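Local coordinates for protein kinase domain-containing protein (Chaetomium thermophilum, PDB 6Z3U), which probably transfers phosphate from ATP to serine and threonine residues, including those of the RNA polymerase II C-terminal repeats, as the cyclin-dependent kinase of the CAK complex, at residues D179-I184 / K222-L227; I216-I221 / A237-A242; I257-R262 / N299-Q304; D278-G283 / L364-K369. All coordinates share one frame; numbering follows the deposited sequence.

How the contacts relate
The four contacts all lie in the kinase domain, chiefly in its C-terminal lobe, with centres about 14 to 20 Å apart. Contacts 1 and 2 interlock along the chain, since the catalytic loop, 218-224, is shared between 216-221 of contact 2 and 222-227 of contact 1; Asn225 of contact 1 bonds back to the carbonyl of Asp220. Contacts 3 and 4 come later in the sequence and also alternate. Helix 276-291 ties the group together: the carboxylate of Asp278 in contact 4 accepts from the backbone N of His218 and Arg219 in contact 2, and Ser281 bonds to Tyr261 O of contact 3. Catalytic loop, activation segment and lobe core are thus joined into one framework.

Contact 1: residues D179-I184 / K222-L227; sequences DLEMLI and KPNNLL
Asp179 lies against the strand that follows the kinase catalytic loop, its CB 3.8 Å from CD2 of Leu227, with which its backbone forms a single beta bridge. Its CG sits between the backbone N and the carbonyl carbon (chi1 55°), which folds the carboxylate back over the first turn of helix 180-185. There OD1 takes the N-H of Met182 almost head-on at 3.0 Å, an N-cap bond that, with a weak return from Asp179 N to the Met182 sulfur, makes a capping box. An alanine here would remove that acceptor and would probably leave the N-H of Met182 without its cap and the helix start less firmly held. Beside it, Glu181 sets its CB 3.7 Å from CB of Pro223, and its bent chain then runs alongside Asn224. The backbone link is a weak hydrogen bond from Leu180 N to Leu226 O, 3.0 Å. Pro223 also packs on Val285 and Glu288 of helix 276-291, while Leu180 and Leu226 reach Val234 of strand 234-236 and the long helix 194-213.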
loop_
_atom_site.group_PDB
_atom_site.type_symbol
_atom_site.label_atom_id
_atom_site.label_comp_id
_atom_site.label_asym_id
_atom_site.label_seq_id
_atom_site.Cartn_x
_atom_site.Cartn_y
_atom_site.Cartn_z
ATOM N N ASP B 179 -13.647 -13.585 17.008
ATOM C CA ASP B 179 -13.989 -12.283 16.457
ATOM C C ASP B 179 -15.250 -11.769 17.142
ATOM O O ASP B 179 -15.822 -12.426 18.017
ATOM C CB ASP B 179 -14.161 -12.362 14.936
ATOM C CG ASP B 179 -15.165 -13.418 14.518
ATOM O OD1 ASP B 179 -16.303 -13.402 15.039
ATOM O OD2 ASP B 179 -14.819 -14.259 13.662
ATOM N N LEU B 180 -15.686 -10.578 16.732
ATOM C CA LEU B 180 -16.840 -9.941 17.351
ATOM C C LEU B 180 -18.167 -10.469 16.826
ATOM O O LEU B 180 -19.186 -10.320 17.506
ATOM C CB LEU B 180 -16.777 -8.429 17.135
ATOM C CG LEU B 180 -16.931 -7.565 18.385
ATOM C CD1 LEU B 180 -15.886 -7.916 19.423
ATOM C CD2 LEU B 180 -16.835 -6.093 18.015
ATOM N N GLU B 181 -18.188 -11.059 15.629
ATOM C CA GLU B 181 -19.437 -11.601 15.110
ATOM C C GLU B 181 -19.925 -12.753 15.974
ATOM O O GLU B 181 -21.100 -12.808 16.352
ATOM C CB GLU B 181 -19.255 -12.066 13.666
ATOM C CG GLU B 181 -20.571 -12.324 12.945
ATOM C CD GLU B 181 -20.521 -13.552 12.060
ATOM O OE1 GLU B 181 -20.482 -13.392 10.819
ATOM O OE2 GLU B 181 -20.507 -14.675 12.609
ATOM N N MET B 182 -19.028 -13.682 16.308
ATOM C CA MET B 182 -19.438 -14.855 17.071
ATOM C C MET B 182 -19.885 -14.483 18.479
ATOM O O MET B 182 -20.759 -15.151 19.043
ATOM C CB MET B 182 -18.301 -15.876 17.117
ATOM C CG MET B 182 -16.996 -15.352 17.692
ATOM S SD MET B 182 -15.651 -16.560 17.607
ATOM C CE MET B 182 -15.722 -17.069 15.888
ATOM N N LEU B 183 -19.310 -13.432 19.063
ATOM C CA LEU B 183 -19.819 -12.949 20.341
ATOM C C LEU B 183 -21.234 -12.406 20.180
ATOM O O LEU B 183 -22.133 -12.731 20.966
ATOM C CB LEU B 183 -18.897 -11.871 20.907
ATOM C CG LEU B 183 -17.512 -12.301 21.390
ATOM C CD1 LEU B 183 -16.866 -11.160 22.163
ATOM C CD2 LEU B 183 -17.579 -13.548 22.244
ATOM N N ILE B 184 -21.450 -11.579 19.154
ATOM C CA ILE B 184 -22.771 -11.003 18.919
ATOM C C ILE B 184 -23.792 -12.097 18.635
ATOM O O ILE B 184 -24.933 -12.038 19.110
ATOM C CB ILE B 184 -22.700 -9.980 17.768
ATOM C CG1 ILE B 184 -21.874 -8.764 18.203
ATOM C CG2 ILE B 184 -24.103 -9.571 17.337
ATOM C CD1 ILE B 184 -21.496 -7.826 17.076
ATOM N N LYS B 222 -16.648 -5.225 9.016
ATOM C CA LYS B 222 -17.811 -5.957 9.488
ATOM C C LYS B 222 -17.392 -6.752 10.715
ATOM O O LYS B 222 -16.190 -6.904 10.981
ATOM C CB LYS B 222 -18.378 -6.878 8.394
ATOM C CG LYS B 222 -17.325 -7.703 7.675
ATOM C CD LYS B 222 -17.959 -8.675 6.690
ATOM C CE LYS B 222 -16.909 -9.402 5.867
ATOM N NZ LYS B 222 -17.519 -10.419 4.967
ATOM N N PRO B 223 -18.348 -7.268 11.491
ATOM C CA PRO B 223 -17.973 -7.932 12.752
ATOM C C PRO B 223 -16.990 -9.080 12.586
ATOM O O PRO B 223 -16.023 -9.176 13.355
ATOM C CB PRO B 223 -19.326 -8.403 13.305
ATOM C CG PRO B 223 -20.321 -7.467 12.713
ATOM C CD PRO B 223 -19.812 -7.158 11.339
ATOM N N ASN B 224 -17.205 -9.968 11.613
ATOM C CA ASN B 224 -16.350 -11.145 11.504
ATOM C C ASN B 224 -14.946 -10.824 11.011
ATOM O O ASN B 224 -14.106 -11.729 10.972
ATOM C CB ASN B 224 -16.991 -12.185 10.583
ATOM C CG ASN B 224 -17.368 -11.615 9.238
ATOM O OD1 ASN B 224 -18.354 -10.889 9.114
ATOM N ND2 ASN B 224 -16.590 -11.946 8.215
ATOM N N ASN B 225 -14.674 -9.581 10.621
ATOM C CA ASN B 225 -13.320 -9.139 10.308
ATOM C C ASN B 225 -12.666 -8.416 11.477
ATOM O O ASN B 225 -11.615 -7.791 11.297
ATOM C CB ASN B 225 -13.330 -8.231 9.075
ATOM C CG ASN B 225 -13.587 -8.994 7.788
ATOM O OD1 ASN B 225 -13.436 -10.217 7.730
ATOM N ND2 ASN B 225 -13.976 -8.270 6.744
ATOM N N LEU B 226 -13.268 -8.479 12.663
ATOM C CA LEU B 226 -12.728 -7.878 13.881
ATOM C C LEU B 226 -12.298 -9.010 14.813
ATOM O O LEU B 226 -13.101 -9.545 15.575
ATOM C CB LEU B 226 -13.765 -6.967 14.541
ATOM C CG LEU B 226 -14.146 -5.732 13.723
ATOM C CD1 LEU B 226 -15.415 -5.089 14.240
ATOM C CD2 LEU B 226 -13.004 -4.736 13.753
ATOM N N LEU B 227 -11.017 -9.368 14.743
ATOM C CA LEU B 227 -10.476 -10.451 15.548
ATOM C C LEU B 227 -10.077 -9.941 16.932
ATOM O O LEU B 227 -9.833 -8.748 17.136
ATOM C CB LEU B 227 -9.277 -11.074 14.841
ATOM C CG LEU B 227 -9.510 -11.398 13.363
ATOM C CD1 LEU B 227 -8.344 -12.181 12.796
ATOM C CD2 LEU B 227 -10.804 -12.179 13.176
#

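Contact 2: residues I216-I221 / A237-A242; sequences ILHRDI and ADFGLA
His218 and Phe239 meet where the HRD catalytic loop of the kinase packs on the DFG motif. The edge of the imidazole points at the face of the phenyl ring in a T-shaped stack, with planes 76° apart, and His218 CD2 stands 3.6 Å above the ring plane, over its centre. Phe239 also touches Leu145 of helix 136-148; His218, Phe239 and Leu145 correspond to part of the regulatory spine of kinases, and their continuity is consistent with a DFG-in arrangement. Separately, the backbone N-H of Phe239 bonds to Glu141 of the same helix. This side is buried, and Ala242 closes it with its CB 4.3 Å from CG2 of Ile216.

Toward the catalytic cleft the fit is looser. Asp220, the predicted proton acceptor, and Asp238 are partly exposed, and their OD2 and OD1 atoms stay 4.6 Å apart. Thr258 holds Asp220 OD1 by a hydrogen bond, whereas Asp238 OD1 accepts from Gly240 N, two residues on, forming an Asx turn. Leu241 bridges the two regions: its CD1 lies 4.1 Å from CB of Asp220 while its carbonyl faces the HRD arginine. A bend at chi3 (-42°) turns the Arg219 guanidinium side-on to that carbonyl, and NE and NH2 both donate to the one oxygen, Leu241 O, which lies nearly in the guanidinium plane, NE approaching at 2.7 Å.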
loop_
_atom_site.group_PDB
_atom_site.type_symbol
_atom_site.label_atom_id
_atom_site.label_comp_id
_atom_site.label_asym_id
_atom_site.label_seq_id
_atom_site.Cartn_x
_atom_site.Cartn_y
_atom_site.Cartn_z
ATOM N N ILE B 216 -5.257 5.047 3.956
ATOM C CA ILE B 216 -5.635 3.703 3.541
ATOM C C ILE B 216 -7.112 3.512 3.848
ATOM O O ILE B 216 -7.562 3.801 4.961
ATOM C CB ILE B 216 -4.795 2.629 4.255
ATOM C CG1 ILE B 216 -3.326 2.752 3.856
ATOM C CG2 ILE B 216 -5.322 1.245 3.923
ATOM C CD1 ILE B 216 -2.380 2.087 4.825
ATOM N N LEU B 217 -7.864 3.043 2.859
ATOM C CA LEU B 217 -9.260 2.673 3.040
ATOM C C LEU B 217 -9.353 1.163 3.212
ATOM O O LEU B 217 -8.724 0.412 2.461
ATOM C CB LEU B 217 -10.102 3.124 1.847
ATOM C CG LEU B 217 -10.186 4.630 1.596
ATOM C CD1 LEU B 217 -10.896 4.911 0.277
ATOM C CD2 LEU B 217 -10.901 5.325 2.744
ATOM N N HIS B 218 -10.127 0.721 4.205
ATOM C CA HIS B 218 -10.271 -0.711 4.450
ATOM C C HIS B 218 -11.319 -1.327 3.528
ATOM O O HIS B 218 -11.069 -2.353 2.889
ATOM C CB HIS B 218 -10.633 -0.952 5.916
ATOM C CG HIS B 218 -10.687 -2.396 6.296
ATOM N ND1 HIS B 218 -11.825 -3.161 6.155
ATOM C CD2 HIS B 218 -9.746 -3.216 6.821
ATOM C CE1 HIS B 218 -11.581 -4.390 6.573
ATOM N NE2 HIS B 218 -10.326 -4.450 6.981
ATOM N N ARG B 219 -12.501 -0.715 3.461
ATOM C CA ARG B 219 -13.535 -1.068 2.487
ATOM C C ARG B 219 -14.043 -2.497 2.665
ATOM O O ARG B 219 -14.442 -3.149 1.697
ATOM C CB ARG B 219 -13.056 -0.842 1.048
ATOM C CG ARG B 219 -12.514 0.563 0.807
ATOM C CD ARG B 219 -12.085 0.808 -0.632
ATOM N NE ARG B 219 -11.358 -0.305 -1.226
ATOM C CZ ARG B 219 -10.831 -0.277 -2.446
ATOM N NH1 ARG B 219 -10.941 0.814 -3.194
ATOM N NH2 ARG B 219 -10.188 -1.336 -2.915
ATOM N N ASP B 220 -14.034 -3.003 3.898
ATOM C CA ASP B 220 -14.723 -4.250 4.202
ATOM C C ASP B 220 -14.870 -4.452 5.705
ATOM O O ASP B 220 -14.641 -5.555 6.212
ATOM C CB ASP B 220 -13.996 -5.450 3.595
ATOM C CG ASP B 220 -14.880 -6.686 3.522
ATOM O OD1 ASP B 220 -16.112 -6.546 3.680
ATOM O OD2 ASP B 220 -14.346 -7.797 3.311
ATOM N N ILE B 221 -15.254 -3.403 6.424
ATOM C CA ILE B 221 -15.406 -3.499 7.871
ATOM C C ILE B 221 -16.726 -4.179 8.202
ATOM O O ILE B 221 -17.794 -3.768 7.733
ATOM C CB ILE B 221 -15.302 -2.113 8.529
ATOM C CG1 ILE B 221 -13.867 -1.597 8.408
ATOM C CG2 ILE B 221 -15.750 -2.181 9.976
ATOM C CD1 ILE B 221 -13.679 -0.177 8.872
ATOM N N ALA B 237 -8.569 -6.949 10.806
ATOM C CA ALA B 237 -7.777 -8.026 10.217
ATOM C C ALA B 237 -7.821 -8.072 8.696
ATOM O O ALA B 237 -6.765 -7.994 8.063
ATOM C CB ALA B 237 -8.230 -9.377 10.790
ATOM N N ASP B 238 -8.987 -8.246 8.079
ATOM C CA ASP B 238 -9.034 -8.566 6.652
ATOM C C ASP B 238 -8.849 -7.296 5.832
ATOM O O ASP B 238 -9.713 -6.413 5.838
ATOM C CB ASP B 238 -10.344 -9.261 6.294
ATOM C CG ASP B 238 -10.318 -9.866 4.901
ATOM O OD1 ASP B 238 -9.992 -9.133 3.942
ATOM O OD2 ASP B 238 -10.614 -11.074 4.767
ATOM N N PHE B 239 -7.733 -7.212 5.106
ATOM C CA PHE B 239 -7.409 -6.061 4.272
ATOM C C PHE B 239 -7.419 -6.403 2.785
ATOM O O PHE B 239 -6.832 -5.673 1.981
ATOM C CB PHE B 239 -6.049 -5.486 4.675
ATOM C CG PHE B 239 -6.117 -4.518 5.822
ATOM C CD1 PHE B 239 -6.192 -4.966 7.129
ATOM C CD2 PHE B 239 -6.086 -3.153 5.591
ATOM C CE1 PHE B 239 -6.253 -4.072 8.181
ATOM C CE2 PHE B 239 -6.144 -2.257 6.639
ATOM C CZ PHE B 239 -6.227 -2.716 7.934
ATOM N N GLY B 240 -8.096 -7.484 2.402
ATOM C CA GLY B 240 -8.081 -7.930 1.021
ATOM C C GLY B 240 -8.749 -6.989 0.044
ATOM O O GLY B 240 -8.568 -7.156 -1.167
ATOM N N LEU B 241 -9.499 -6.004 0.534
ATOM C CA LEU B 241 -10.161 -5.028 -0.322
ATOM C C LEU B 241 -9.626 -3.618 -0.109
ATOM O O LEU B 241 -10.170 -2.665 -0.681
ATOM C CB LEU B 241 -11.674 -5.053 -0.089
ATOM C CG LEU B 241 -12.449 -6.201 -0.735
ATOM C CD1 LEU B 241 -13.934 -6.042 -0.481
ATOM C CD2 LEU B 241 -12.186 -6.263 -2.225
ATOM N N ALA B 242 -8.564 -3.463 0.674
ATOM C CA ALA B 242 -8.070 -2.141 1.020
ATOM C C ALA B 242 -7.476 -1.448 -0.201
ATOM O O ALA B 242 -7.137 -2.078 -1.208
ATOM C CB ALA B 242 -7.018 -2.236 2.124
#

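Contact 3: residues I257-R262 / N299-Q304; sequences ITRWYR and NTEMEQ
Arg259 runs out extended through its first two torsions (chi1 -172°, chi2 -176°) and then bends at chi3, which lays its guanidinium against the start of helix 301-311, while Glu301 folds at chi2 (67°) to bring its carboxylate across to meet it. The contact joins the end of the activation segment, 257-262, to the G helix of the kinase C-lobe through a salt-bridge network. Arg259 NE donates to Glu301 OE2 at 3.1 Å, reaching the oxygen from above the carboxylate plane, and the two side chains cross at about a right angle. Backbone also covers the cation: Asn299 O lies 3.2 Å above the guanidinium plane, over its centre, and NH2 bonds to Gly298 O nearby. Thr300 caps the helix, its OG1 accepting from Glu303 N at 3.1 Å.

Deeper in, Gln304 lies buried against the aliphatic part of Arg259, with Gln304 CB 3.9 Å from Arg259 CG, and its amide is fixed by Gly298 N and Leu296 O. At the other end of the network, Arg262 reaches the same carboxylate oxygen less closely, NH2 to Glu301 OE2 being a long salt bridge of 3.8 Å.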
loop_
_atom_site.group_PDB
_atom_site.type_symbol
_atom_site.label_atom_id
_atom_site.label_comp_id
_atom_site.label_asym_id
_atom_site.label_seq_id
_atom_site.Cartn_x
_atom_site.Cartn_y
_atom_site.Cartn_z
ATOM N N ILE B 257 -17.004 -3.323 0.154
ATOM C CA ILE B 257 -17.762 -3.367 1.400
ATOM C C ILE B 257 -18.940 -4.319 1.246
ATOM O O ILE B 257 -19.717 -4.217 0.290
ATOM C CB ILE B 257 -18.261 -1.973 1.825
ATOM C CG1 ILE B 257 -17.133 -0.943 1.763
ATOM C CG2 ILE B 257 -18.823 -2.023 3.235
ATOM C CD1 ILE B 257 -17.579 0.468 2.099
ATOM N N THR B 258 -19.091 -5.237 2.196
ATOM C CA THR B 258 -20.240 -6.131 2.189
ATOM C C THR B 258 -21.530 -5.318 2.147
ATOM O O THR B 258 -21.622 -4.238 2.735
ATOM C CB THR B 258 -20.210 -7.036 3.420
ATOM O OG1 THR B 258 -18.967 -7.748 3.459
ATOM C CG2 THR B 258 -21.359 -8.035 3.378
ATOM N N ARG B 259 -22.530 -5.848 1.435
ATOM C CA ARG B 259 -23.747 -5.085 1.166
ATOM C C ARG B 259 -24.316 -4.463 2.435
ATOM O O ARG B 259 -24.554 -3.251 2.493
ATOM C CB ARG B 259 -24.796 -5.989 0.512
ATOM C CG ARG B 259 -26.019 -5.233 0.014
ATOM C CD ARG B 259 -27.092 -6.160 -0.539
ATOM N NE ARG B 259 -26.580 -7.067 -1.564
ATOM C CZ ARG B 259 -26.340 -8.364 -1.380
ATOM N NH1 ARG B 259 -25.873 -9.090 -2.384
ATOM N NH2 ARG B 259 -26.570 -8.941 -0.207
ATOM N N TRP B 260 -24.531 -5.278 3.469
ATOM C CA TRP B 260 -25.195 -4.800 4.677
ATOM C C TRP B 260 -24.491 -3.601 5.300
ATOM O O TRP B 260 -25.113 -2.873 6.082
ATOM C CB TRP B 260 -25.289 -5.931 5.700
ATOM C CG TRP B 260 -26.065 -7.118 5.219
ATOM C CD1 TRP B 260 -26.758 -7.227 4.047
ATOM C CD2 TRP B 260 -26.221 -8.374 5.893
ATOM N NE1 TRP B 260 -27.342 -8.467 3.954
ATOM C CE2 TRP B 260 -27.024 -9.191 5.074
ATOM C CE3 TRP B 260 -25.760 -8.884 7.109
ATOM C CZ2 TRP B 260 -27.374 -10.490 5.430
ATOM C CZ3 TRP B 260 -26.110 -10.174 7.461
ATOM C CH2 TRP B 260 -26.910 -10.961 6.625
ATOM N N TYR B 261 -23.213 -3.392 4.989
ATOM C CA TYR B 261 -22.437 -2.293 5.547
ATOM C C TYR B 261 -22.016 -1.285 4.484
ATOM O O TYR B 261 -21.227 -0.380 4.780
ATOM C CB TYR B 261 -21.207 -2.845 6.273
ATOM C CG TYR B 261 -21.541 -3.989 7.207
ATOM C CD1 TYR B 261 -21.617 -5.293 6.734
ATOM C CD2 TYR B 261 -21.801 -3.764 8.551
ATOM C CE1 TYR B 261 -21.931 -6.339 7.573
ATOM C CE2 TYR B 261 -22.117 -4.809 9.401
ATOM C CZ TYR B 261 -22.180 -6.093 8.903
ATOM O OH TYR B 261 -22.492 -7.140 9.734
ATOM N N ARG B 262 -22.537 -1.413 3.258
ATOM C CA ARG B 262 -22.140 -0.542 2.154
ATOM C C ARG B 262 -22.826 0.813 2.294
ATOM O O ARG B 262 -24.040 0.864 2.512
ATOM C CB ARG B 262 -22.531 -1.159 0.814
ATOM C CG ARG B 262 -21.735 -0.638 -0.372
ATOM C CD ARG B 262 -22.341 -1.083 -1.699
ATOM N NE ARG B 262 -22.653 -2.509 -1.756
ATOM C CZ ARG B 262 -21.768 -3.476 -1.965
ATOM N NH1 ARG B 262 -20.487 -3.189 -2.139
ATOM N NH2 ARG B 262 -22.172 -4.739 -2.001
ATOM N N ASN B 299 -30.836 -8.216 0.994
ATOM C CA ASN B 299 -30.380 -9.327 0.171
ATOM C C ASN B 299 -29.989 -8.902 -1.238
ATOM O O ASN B 299 -29.345 -9.682 -1.946
ATOM C CB ASN B 299 -31.471 -10.399 0.095
ATOM C CG ASN B 299 -31.894 -10.896 1.463
ATOM O OD1 ASN B 299 -33.077 -10.891 1.800
ATOM N ND2 ASN B 299 -30.922 -11.321 2.264
ATOM N N THR B 300 -30.370 -7.699 -1.664
ATOM C CA THR B 300 -29.983 -7.162 -2.960
ATOM C C THR B 300 -29.700 -5.674 -2.806
ATOM O O THR B 300 -30.070 -5.049 -1.809
ATOM C CB THR B 300 -31.074 -7.382 -4.012
ATOM O OG1 THR B 300 -32.167 -6.490 -3.761
ATOM C CG2 THR B 300 -31.576 -8.817 -3.969
ATOM N N GLU B 301 -29.046 -5.097 -3.818
ATOM C CA GLU B 301 -28.725 -3.676 -3.751
ATOM C C GLU B 301 -29.987 -2.823 -3.708
ATOM O O GLU B 301 -30.000 -1.769 -3.063
ATOM C CB GLU B 301 -27.840 -3.272 -4.930
ATOM C CG GLU B 301 -26.365 -3.637 -4.755
ATOM C CD GLU B 301 -26.119 -5.133 -4.750
ATOM O OE1 GLU B 301 -26.792 -5.850 -5.522
ATOM O OE2 GLU B 301 -25.253 -5.590 -3.972
ATOM N N MET B 302 -31.057 -3.263 -4.375
ATOM C CA MET B 302 -32.318 -2.536 -4.279
ATOM C C MET B 302 -32.919 -2.677 -2.886
ATOM O O MET B 302 -33.520 -1.732 -2.362
ATOM C CB MET B 302 -33.299 -3.026 -5.344
ATOM C CG MET B 302 -32.853 -2.731 -6.769
ATOM S SD MET B 302 -34.172 -2.903 -7.988
ATOM C CE MET B 302 -34.747 -4.565 -7.640
ATOM N N GLU B 303 -32.777 -3.856 -2.272
ATOM C CA GLU B 303 -33.224 -4.015 -0.893
ATOM C C GLU B 303 -32.384 -3.160 0.049
ATOM O O GLU B 303 -32.921 -2.524 0.962
ATOM C CB GLU B 303 -33.159 -5.485 -0.475
ATOM C CG GLU B 303 -34.197 -6.378 -1.142
ATOM C CD GLU B 303 -34.248 -7.773 -0.539
ATOM O OE1 GLU B 303 -34.170 -7.894 0.703
ATOM O OE2 GLU B 303 -34.366 -8.750 -1.309
ATOM N N GLN B 304 -31.068 -3.126 -0.162
ATOM C CA GLN B 304 -30.219 -2.291 0.681
ATOM C C GLN B 304 -30.579 -0.820 0.524
ATOM O O GLN B 304 -30.656 -0.082 1.514
ATOM C CB GLN B 304 -28.748 -2.521 0.342
ATOM C CG GLN B 304 -27.790 -2.008 1.400
ATOM C CD GLN B 304 -27.923 -2.747 2.716
ATOM O OE1 GLN B 304 -28.431 -3.867 2.764
ATOM N NE2 GLN B 304 -27.472 -2.116 3.794
#

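Contact 4: residues D278-G283 / L364-K369; sequences DIWSVG and LQLDPK
Trp280 and Leu364 cross at about a right angle, the leucine coming over the face of the indole in a CH-pi contact within the helical C-lobe of the kinase fold. Trp280 belongs to the F helix, 276-291, and Leu364 opens the loop that follows helix 353-363. Having CG anti to the backbone N (chi1 177°) brings the indole alongside this loop, and Leu364 CD2 settles 4.2 Å from the centroid of the six-membered ring, 13° from the ring normal. The loop then passes the rim of the same ring: Gln365 O lies at its edge near the plane, 3.8 Å from Trp280 CZ3, and Leu366 CD2 approaches Trp280 CH2 more distantly. Gln365 O also accepts from Arg371, which itself packs on Trp280. Replacing the indole by an alanine would probably open a gap against Leu364, leaving its CD2 without a face to rest on and the loop less well located.

Further along, Pro368 and Lys369 meet Gly39 and Ile37 of the RING-type domain-containing protein, another chain. Back at the F helix, the absence of a side chain at Gly283 lets the leucine methyl come close, CD2 of Leu364 lying 3.7 Å from CA of Gly283.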
loop_
_atom_site.group_PDB
_atom_site.type_symbol
_atom_site.label_atom_id
_atom_site.label_comp_id
_atom_site.label_asym_id
_atom_site.label_seq_id
_atom_site.Cartn_x
_atom_site.Cartn_y
_atom_site.Cartn_z
ATOM N N ASP B 278 -15.885 4.209 4.962
ATOM C CA ASP B 278 -15.571 3.313 6.071
ATOM C C ASP B 278 -16.333 3.690 7.335
ATOM O O ASP B 278 -16.744 2.810 8.100
ATOM C CB ASP B 278 -14.068 3.307 6.351
ATOM C CG ASP B 278 -13.300 2.403 5.407
ATOM O OD1 ASP B 278 -13.888 1.425 4.899
ATOM O OD2 ASP B 278 -12.100 2.660 5.187
ATOM N N ILE B 279 -16.522 4.989 7.581
ATOM C CA ILE B 279 -17.240 5.420 8.777
ATOM C C ILE B 279 -18.657 4.861 8.773
ATOM O O ILE B 279 -19.182 4.458 9.818
ATOM C CB ILE B 279 -17.228 6.957 8.876
ATOM C CG1 ILE B 279 -16.007 7.436 9.666
ATOM C CG2 ILE B 279 -18.496 7.473 9.523
ATOM C CD1 ILE B 279 -14.690 6.974 9.104
ATOM N N TRP B 280 -19.291 4.809 7.601
ATOM C CA TRP B 280 -20.635 4.248 7.513
ATOM C C TRP B 280 -20.656 2.800 7.982
ATOM O O TRP B 280 -21.538 2.396 8.747
ATOM C CB TRP B 280 -21.150 4.339 6.078
ATOM C CG TRP B 280 -22.498 3.712 5.882
ATOM C CD1 TRP B 280 -22.771 2.383 5.713
ATOM C CD2 TRP B 280 -23.757 4.390 5.817
ATOM N NE1 TRP B 280 -24.122 2.193 5.555
ATOM C CE2 TRP B 280 -24.749 3.410 5.615
ATOM C CE3 TRP B 280 -24.141 5.729 5.912
ATOM C CZ2 TRP B 280 -26.099 3.729 5.504
ATOM C CZ3 TRP B 280 -25.481 6.044 5.804
ATOM C CH2 TRP B 280 -26.444 5.049 5.602
ATOM N N SER B 281 -19.698 1.998 7.518
ATOM C CA SER B 281 -19.626 0.610 7.962
ATOM C C SER B 281 -19.463 0.529 9.473
ATOM O O SER B 281 -20.068 -0.331 10.125
ATOM C CB SER B 281 -18.475 -0.102 7.259
ATOM O OG SER B 281 -18.709 -0.163 5.865
ATOM N N VAL B 282 -18.655 1.418 10.051
ATOM C CA VAL B 282 -18.538 1.466 11.505
ATOM C C VAL B 282 -19.894 1.752 12.130
ATOM O O VAL B 282 -20.286 1.123 13.121
ATOM C CB VAL B 282 -17.490 2.512 11.919
ATOM C CG1 VAL B 282 -17.578 2.792 13.405
ATOM C CG2 VAL B 282 -16.105 2.026 11.550
ATOM N N GLY B 283 -20.637 2.701 11.559
ATOM C CA GLY B 283 -21.969 2.981 12.064
ATOM C C GLY B 283 -22.857 1.753 12.069
ATOM O O GLY B 283 -23.662 1.561 12.982
ATOM N N LEU B 364 -24.086 7.770 10.361
ATOM C CA LEU B 364 -25.045 7.320 9.361
ATOM C C LEU B 364 -25.700 8.500 8.650
ATOM O O LEU B 364 -26.902 8.496 8.377
ATOM C CB LEU B 364 -26.104 6.426 9.998
ATOM C CG LEU B 364 -25.557 5.213 10.754
ATOM C CD1 LEU B 364 -26.697 4.331 11.255
ATOM C CD2 LEU B 364 -24.597 4.413 9.885
ATOM N N GLN B 365 -24.912 9.528 8.349
ATOM C CA GLN B 365 -25.380 10.624 7.515
ATOM C C GLN B 365 -25.359 10.192 6.055
ATOM O O GLN B 365 -24.368 9.630 5.578
ATOM C CB GLN B 365 -24.513 11.865 7.714
ATOM C CG GLN B 365 -24.605 12.460 9.109
ATOM C CD GLN B 365 -26.004 12.934 9.437
ATOM O OE1 GLN B 365 -26.502 13.896 8.852
ATOM N NE2 GLN B 365 -26.653 12.249 10.369
ATOM N N LEU B 366 -26.454 10.465 5.345
ATOM C CA LEU B 366 -26.560 10.030 3.957
ATOM C C LEU B 366 -25.475 10.666 3.100
ATOM O O LEU B 366 -24.726 9.969 2.405
ATOM C CB LEU B 366 -27.950 10.368 3.419
ATOM C CG LEU B 366 -29.094 9.656 4.143
ATOM C CD1 LEU B 366 -30.427 10.282 3.784
ATOM C CD2 LEU B 366 -29.091 8.174 3.810
ATOM N N ASP B 367 -25.368 11.986 3.140
ATOM C CA ASP B 367 -24.344 12.677 2.367
ATOM C C ASP B 367 -22.991 12.461 3.031
ATOM O O ASP B 367 -22.796 12.901 4.171
ATOM C CB ASP B 367 -24.674 14.161 2.276
ATOM C CG ASP B 367 -23.807 14.889 1.275
ATOM O OD1 ASP B 367 -22.779 14.326 0.847
ATOM O OD2 ASP B 367 -24.162 16.029 0.909
ATOM N N PRO B 368 -22.032 11.796 2.376
ATOM C CA PRO B 368 -20.746 11.531 3.044
ATOM C C PRO B 368 -20.002 12.788 3.448
ATOM O O PRO B 368 -19.128 12.717 4.322
ATOM C CB PRO B 368 -19.961 10.724 2.000
ATOM C CG PRO B 368 -20.604 11.039 0.699
ATOM C CD PRO B 368 -22.052 11.284 0.994
ATOM N N LYS B 369 -20.312 13.933 2.838
ATOM C CA LYS B 369 -19.626 15.169 3.193
ATOM C C LYS B 369 -19.958 15.613 4.613
ATOM O O LYS B 369 -19.091 16.157 5.307
ATOM C CB LYS B 369 -19.986 16.263 2.188
ATOM C CG LYS B 369 -19.524 15.962 0.768
ATOM C CD LYS B 369 -20.005 17.011 -0.220
ATOM C CE LYS B 369 -21.483 16.838 -0.554
ATOM N NZ LYS B 369 -22.023 17.962 -1.383
#